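Local structure of endoglucanase EG-II (Hypocrea jecorina, 3QR3) at residues V28-L32 with A295-D299; P31-F35 with K85-L89. The protein hydrolyses internal beta-1,4-glucosidic bonds of cellulose as an endoglucanase, its catalytic domain being a glycoside hydrolase family 5 TIM barrel. All coordinates share one frame; numbering follows the deposited sequence.

How the contacts relate
The loop between strand 5-11 and helix 44-55 meets two different parts of the barrel. In contact 1 its residues 28-32 meet 295-299, the end of the last barrel strand, 287-296, and the loop that follows; that strand lies beside strand 5-11 in the parallel sheet, so the contact spans the seam between the first and last strands. In contact 2 the next part of the loop, 31-35, rests on helix 80-95. The contacts share P31 and L32, their centres are 10 Å apart, and P30 packs directly on F35. One short run of loop thus joins the barrel's closing strand to a helix of its outer layer.

Contact 1. Residues V28-L32 with A295-D299; sequences VYPPL and AGSFD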
ATOM      1  N   VAL A  28       8.343  12.312  10.744  1.00 18.76           N
ATOM      2  CA  VAL A  28       8.629  11.506   9.546  1.00 19.90           C
ATOM      3  C   VAL A  28      10.116  11.157   9.511  1.00 21.13           C
ATOM      4  O   VAL A  28      10.942  11.906  10.020  1.00 19.74           O
ATOM      5  CB  VAL A  28       8.241  12.219   8.232  1.00 20.80           C
ATOM      6  CG1 VAL A  28       6.728  12.462   8.180  1.00 21.22           C
ATOM      7  CG2 VAL A  28       9.023  13.526   8.086  1.00 23.91           C
ATOM      8  N   TYR A  29      10.449  10.008   8.935  1.00 17.72           N
ATOM      9  CA  TYR A  29      11.846   9.602   8.776  1.00 15.82           C
ATOM     10  C   TYR A  29      11.932   8.984   7.385  1.00 18.88           C
ATOM     11  O   TYR A  29      12.002   7.764   7.242  1.00 20.19           O
ATOM     12  CB  TYR A  29      12.253   8.598   9.868  1.00 21.10           C
ATOM     13  CG  TYR A  29      13.750   8.264   9.930  1.00 20.95           C
ATOM     14  CD1 TYR A  29      14.713   9.253   9.763  1.00 21.09           C
ATOM     15  CD2 TYR A  29      14.188   6.973  10.197  1.00 21.79           C
ATOM     16  CE1 TYR A  29      16.074   8.959   9.828  1.00 21.95           C
ATOM     17  CE2 TYR A  29      15.549   6.666  10.268  1.00 14.85           C
ATOM     18  CZ  TYR A  29      16.485   7.666  10.076  1.00 21.13           C
ATOM     19  OH  TYR A  29      17.836   7.383  10.160  1.00 22.06           O
ATOM     20  N   PRO A  30      11.888   9.835   6.348  1.00 21.03           N
ATOM     21  CA  PRO A  30      11.737   9.344   4.973  1.00 15.35           C
ATOM     22  C   PRO A  30      12.949   8.550   4.510  1.00 21.12           C
ATOM     23  O   PRO A  30      14.078   8.876   4.889  1.00 23.08           O
ATOM     24  CB  PRO A  30      11.569  10.633   4.155  1.00 20.35           C
ATOM     25  CG  PRO A  30      11.107  11.685   5.179  1.00 18.79           C
ATOM     26  CD  PRO A  30      11.882  11.307   6.413  1.00 16.20           C
ATOM     27  N   PRO A  31      12.714   7.495   3.710  1.00 15.94           N
ATOM     28  CA  PRO A  31      13.784   6.649   3.169  1.00 13.84           C
ATOM     29  C   PRO A  31      14.429   7.259   1.916  1.00 16.16           C
ATOM     30  O   PRO A  31      14.513   6.608   0.875  1.00 17.29           O
ATOM     31  CB  PRO A  31      13.045   5.349   2.808  1.00 16.08           C
ATOM     32  CG  PRO A  31      11.647   5.794   2.470  1.00 15.40           C
ATOM     33  CD  PRO A  31      11.373   7.059   3.270  1.00 16.65           C
ATOM     34  N   LEU A  32      14.852   8.513   2.025  1.00 17.78           N
ATOM     35  CA  LEU A  32      15.658   9.160   0.997  1.00 19.90           C
ATOM     36  C   LEU A  32      16.996   9.497   1.643  1.00 21.15           C
ATOM     37  O   LEU A  32      17.048  10.267   2.615  1.00 20.21           O
ATOM     38  CB  LEU A  32      14.998  10.440   0.500  1.00 16.69           C
ATOM     39  CG  LEU A  32      13.792  10.271  -0.411  1.00 21.44           C
ATOM     40  CD1 LEU A  32      13.092  11.604  -0.607  1.00 26.06           C
ATOM     41  CD2 LEU A  32      14.220   9.674  -1.758  1.00 24.25           C
ATOM     42  N   ALA A 295      10.036  -2.493   4.444  1.00 22.02           N
ATOM     43  CA  ALA A 295      11.432  -2.077   4.329  1.00 21.97           C
ATOM     44  C   ALA A 295      11.491  -0.546   4.373  1.00 20.24           C
ATOM     45  O   ALA A 295      10.663   0.086   5.033  1.00 16.65           O
ATOM     46  CB  ALA A 295      12.062  -2.630   3.041  1.00 14.60           C
ATOM     47  N   GLY A 296      12.441   0.055   3.664  1.00 17.54           N
ATOM     48  CA  GLY A 296      12.594   1.497   3.707  1.00 12.51           C
ATOM     49  C   GLY A 296      13.320   1.868   4.995  1.00 17.70           C
ATOM     50  O   GLY A 296      14.433   1.396   5.236  1.00 19.94           O
ATOM     51  N   SER A 297      12.681   2.682   5.832  1.00 17.10           N
ATOM     52  CA  SER A 297      13.325   3.222   7.032  1.00 17.22           C
ATOM     53  C   SER A 297      13.276   2.293   8.250  1.00 15.87           C
ATOM     54  O   SER A 297      13.837   2.612   9.294  1.00 22.03           O
ATOM     55  CB  SER A 297      12.761   4.606   7.378  1.00 17.22           C
ATOM     56  OG  SER A 297      13.127   5.562   6.389  1.00 17.88           O
ATOM     57  N   PHE A 298      12.628   1.141   8.117  1.00 17.13           N
ATOM     58  CA  PHE A 298      12.725   0.109   9.152  1.00 20.34           C
ATOM     59  C   PHE A 298      14.137  -0.459   9.147  1.00 21.79           C
ATOM     60  O   PHE A 298      14.756  -0.566   8.089  1.00 23.99           O
ATOM     61  CB  PHE A 298      11.723  -1.019   8.915  1.00 13.96           C
ATOM     62  CG  PHE A 298      10.289  -0.633   9.168  1.00 17.01           C
ATOM     63  CD1 PHE A 298       9.850  -0.349  10.449  1.00 18.43           C
ATOM     64  CD2 PHE A 298       9.370  -0.600   8.121  1.00 20.54           C
ATOM     65  CE1 PHE A 298       8.531  -0.006  10.687  1.00 24.14           C
ATOM     66  CE2 PHE A 298       8.047  -0.269   8.345  1.00 17.76           C
ATOM     67  CZ  PHE A 298       7.624   0.039   9.631  1.00 23.43           C
ATOM     68  N   ASP A 299      14.663  -0.807  10.317  1.00 24.30           N
ATOM     69  CA  ASP A 299      15.997  -1.405  10.371  1.00 23.89           C
ATOM     70  C   ASP A 299      15.960  -2.826  10.920  1.00 23.86           C
ATOM     71  O   ASP A 299      14.895  -3.424  11.037  1.00 20.08           O
ATOM     72  CB  ASP A 299      16.990  -0.514  11.132  1.00 29.12           C
ATOM     73  CG  ASP A 299      16.677  -0.402  12.617  1.00 28.98           C
ATOM     74  OD1 ASP A 299      15.868  -1.201  13.129  1.00 29.18           O
ATOM     75  OD2 ASP A 299      17.268   0.479  13.280  1.00 40.37           O
TER
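S297 turns its side chain at the loop and, placed between Y29 and P31, makes the largest share of the contact. With OG anti to the carbonyl carbon (chi1 -67°), the hydroxyl faces the loop and donates a hydrogen bond to the backbone oxygen of Y29, with OG and O 2.6 Å apart. The donor arrives at a C=O...donor angle of 154°, tilted 22° from the carbonyl plane. The same hydroxyl sits over one face of the P31 ring, with CB 3.6 Å from S297 OG; P31 N is near as well but, as a proline nitrogen, cannot donate. On the tyrosine side, Y29 CD2 comes obliquely to within 3.9 Å of S297 CB. Beyond the serine, P31 CB meets the CA of G296 at 4.0 Å. Replacing S297 by an alanine is likely to leave the carbonyl of Y29 without this donor and to open a gap over the P31 ring. P31 is the centre of an inverse gamma turn, and its ring lies against the end of strand 287-296. The arrangement belongs to the closure of a TIM barrel, where the loop after the first strand packs on the end of the eighth.

Contact 2. Residues P31-F35 with K85-L89; sequences PLKNF and KYDQL
The loop 31-35 folds into a type I beta turn from L32 to F35, closed by a hydrogen bond from F35 N to L32 O, and lies against helix 80-95 with L32 nearest L89 and F35 nearest K85. L32 points at the helix and divides its two methyls: CD1 sits against the carbonyl oxygen of K85, a tight 3.1 Å away, and is 4.0 Å from Q88 OE1, while CD2 lies 4.1 Å from L89 CB. L89 also crosses the ring of P31 at about a right angle, its CD2 meeting P31 CG. K85 bends at chi2 (-63°), which lays its methylene groups obliquely by the F35 ring, with K85 CG 3.6 Å from F35 CE1. The bend also carries the ammonium back to the turn, where K85 NZ donates to F35 O at 2.9 Å, from above the carbonyl plane. K85 NZ is also 5.1 Å from the centroid of the F35 ring, too far for more than a faint cation-pi attraction. A water accepts from K85 NZ at 2.6 Å and donates to both N34 O and Q88 OE1, linking them to the lysine. The contact is therefore graded: aliphatic groups of P31, L32 and L89 meet on the buried side, while toward the surface a positive charge, shared between a carbonyl and a water, probably offsets the negative ends of the turn's peptide dipoles.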
ATOM      1  N   PRO A  31      12.714   7.495   3.710  1.00 15.94           N
ATOM      2  CA  PRO A  31      13.784   6.649   3.169  1.00 13.84           C
ATOM      3  C   PRO A  31      14.429   7.259   1.916  1.00 16.16           C
ATOM      4  O   PRO A  31      14.513   6.608   0.875  1.00 17.29           O
ATOM      5  CB  PRO A  31      13.045   5.349   2.808  1.00 16.08           C
ATOM      6  CG  PRO A  31      11.647   5.794   2.470  1.00 15.40           C
ATOM      7  CD  PRO A  31      11.373   7.059   3.270  1.00 16.65           C
ATOM      8  N   LEU A  32      14.852   8.513   2.025  1.00 17.78           N
ATOM      9  CA  LEU A  32      15.658   9.160   0.997  1.00 19.90           C
ATOM     10  C   LEU A  32      16.996   9.497   1.643  1.00 21.15           C
ATOM     11  O   LEU A  32      17.048  10.267   2.615  1.00 20.21           O
ATOM     12  CB  LEU A  32      14.998  10.440   0.500  1.00 16.69           C
ATOM     13  CG  LEU A  32      13.792  10.271  -0.411  1.00 21.44           C
ATOM     14  CD1 LEU A  32      13.092  11.604  -0.607  1.00 26.06           C
ATOM     15  CD2 LEU A  32      14.220   9.674  -1.758  1.00 24.25           C
ATOM     16  N   LYS A  33      18.063   8.918   1.112  1.00 19.48           N
ATOM     17  CA  LYS A  33      19.369   8.989   1.761  1.00 22.92           C
ATOM     18  C   LYS A  33      19.774  10.416   2.125  1.00 24.60           C
ATOM     19  O   LYS A  33      20.219  10.667   3.246  1.00 18.32           O
ATOM     20  CB  LYS A  33      20.444   8.329   0.900  1.00 21.09           C
ATOM     21  CG  LYS A  33      21.775   8.157   1.623  1.00 23.70           C
ATOM     22  CD  LYS A  33      22.741   7.306   0.819  1.00 22.96           C
ATOM     23  CE  LYS A  33      24.064   7.115   1.559  1.00 29.83           C
ATOM     24  NZ  LYS A  33      25.001   6.270   0.759  1.00 39.01           N
ATOM     25  N   ASN A  34      19.614  11.346   1.187  1.00 22.16           N
ATOM     26  CA  ASN A  34      20.038  12.724   1.425  1.00 26.83           C
ATOM     27  C   ASN A  34      18.859  13.660   1.670  1.00 24.75           C
ATOM     28  O   ASN A  34      18.843  14.789   1.183  1.00 27.73           O
ATOM     29  CB  ASN A  34      20.909  13.247   0.273  1.00 30.60           C
ATOM     30  CG  ASN A  34      21.835  14.388   0.708  1.00 37.24           C
ATOM     31  OD1 ASN A  34      22.345  14.393   1.826  1.00 39.57           O
ATOM     32  ND2 ASN A  34      22.050  15.357  -0.180  1.00 37.59           N
ATOM     33  N   PHE A  35      17.884  13.187   2.438  1.00 21.08           N
ATOM     34  CA  PHE A  35      16.683  13.968   2.766  1.00 23.69           C
ATOM     35  C   PHE A  35      16.978  15.311   3.455  1.00 26.91           C
ATOM     36  O   PHE A  35      16.243  16.283   3.267  1.00 22.42           O
ATOM     37  CB  PHE A  35      15.749  13.147   3.662  1.00 17.60           C
ATOM     38  CG  PHE A  35      14.457  13.848   4.004  1.00 23.22           C
ATOM     39  CD1 PHE A  35      13.426  13.912   3.088  1.00 23.20           C
ATOM     40  CD2 PHE A  35      14.276  14.436   5.253  1.00 25.43           C
ATOM     41  CE1 PHE A  35      12.234  14.552   3.397  1.00 23.93           C
ATOM     42  CE2 PHE A  35      13.089  15.079   5.574  1.00 23.95           C
ATOM     43  CZ  PHE A  35      12.067  15.133   4.642  1.00 26.89           C
ATOM     44  N   LYS A  85       9.977  16.426  -2.017  1.00 24.58           N
ATOM     45  CA  LYS A  85      10.704  15.343  -1.365  1.00 17.09           C
ATOM     46  C   LYS A  85      10.053  13.992  -1.674  1.00 20.91           C
ATOM     47  O   LYS A  85      10.719  13.052  -2.085  1.00 19.13           O
ATOM     48  CB  LYS A  85      10.755  15.572   0.149  1.00 18.89           C
ATOM     49  CG  LYS A  85      11.638  16.752   0.588  1.00 16.79           C
ATOM     50  CD  LYS A  85      13.103  16.516   0.210  1.00 19.32           C
ATOM     51  CE  LYS A  85      14.008  17.618   0.761  1.00 24.26           C
ATOM     52  NZ  LYS A  85      15.448  17.260   0.618  1.00 30.03           N
ATOM     53  N   TYR A  86       8.745  13.892  -1.471  1.00 18.70           N
ATOM     54  CA  TYR A  86       8.043  12.636  -1.731  1.00 19.33           C
ATOM     55  C   TYR A  86       8.170  12.210  -3.189  1.00 17.62           C
ATOM     56  O   TYR A  86       8.349  11.029  -3.492  1.00 16.01           O
ATOM     57  CB  TYR A  86       6.573  12.747  -1.327  1.00 16.02           C
ATOM     58  CG  TYR A  86       5.798  11.464  -1.486  1.00 16.79           C
ATOM     59  CD1 TYR A  86       6.041  10.378  -0.659  1.00 15.69           C
ATOM     60  CD2 TYR A  86       4.818  11.342  -2.466  1.00 13.93           C
ATOM     61  CE1 TYR A  86       5.324   9.199  -0.795  1.00 17.26           C
ATOM     62  CE2 TYR A  86       4.096  10.178  -2.616  1.00 14.51           C
ATOM     63  CZ  TYR A  86       4.346   9.111  -1.779  1.00 15.13           C
ATOM     64  OH  TYR A  86       3.636   7.949  -1.934  1.00 15.57           O
ATOM     65  N   ASP A  87       8.114  13.174  -4.099  1.00 18.07           N
ATOM     66  CA  ASP A  87       8.227  12.842  -5.521  1.00 17.07           C
ATOM     67  C   ASP A  87       9.580  12.231  -5.876  1.00 19.73           C
ATOM     68  O   ASP A  87       9.685  11.459  -6.833  1.00 18.83           O
ATOM     69  CB  ASP A  87       7.944  14.048  -6.420  1.00 18.09           C
ATOM     70  CG  ASP A  87       7.861  13.659  -7.898  1.00 29.18           C
ATOM     71  OD1 ASP A  87       7.114  12.715  -8.217  1.00 22.50           O
ATOM     72  OD2 ASP A  87       8.554  14.274  -8.735  1.00 30.76           O
ATOM     73  N   GLN A  88      10.621  12.562  -5.115  1.00 17.58           N
ATOM     74  CA  GLN A  88      11.926  11.966  -5.382  1.00 20.84           C
ATOM     75  C   GLN A  88      11.855  10.459  -5.187  1.00 15.94           C
ATOM     76  O   GLN A  88      12.461   9.698  -5.938  1.00 19.37           O
ATOM     77  CB  GLN A  88      13.030  12.551  -4.482  1.00 17.48           C
ATOM     78  CG  GLN A  88      13.408  13.982  -4.792  1.00 23.73           C
ATOM     79  CD  GLN A  88      14.391  14.548  -3.771  1.00 32.33           C
ATOM     80  OE1 GLN A  88      15.183  13.815  -3.181  1.00 35.51           O
ATOM     81  NE2 GLN A  88      14.340  15.852  -3.565  1.00 32.21           N
ATOM     82  N   LEU A  89      11.127  10.028  -4.167  1.00 15.57           N
ATOM     83  CA  LEU A  89      10.994   8.600  -3.902  1.00 16.14           C
ATOM     84  C   LEU A  89      10.116   7.948  -4.990  1.00 15.43           C
ATOM     85  O   LEU A  89      10.419   6.865  -5.496  1.00 15.33           O
ATOM     86  CB  LEU A  89      10.411   8.373  -2.504  1.00 15.74           C
ATOM     87  CG  LEU A  89      10.297   6.921  -2.037  1.00 18.73           C
ATOM     88  CD1 LEU A  89      11.678   6.276  -1.984  1.00 16.09           C
ATOM     89  CD2 LEU A  89       9.607   6.861  -0.679  1.00 15.27           C
TER
HETATM   90  O   HOH W   1      16.367  15.137  -0.608  1.00 34.76           O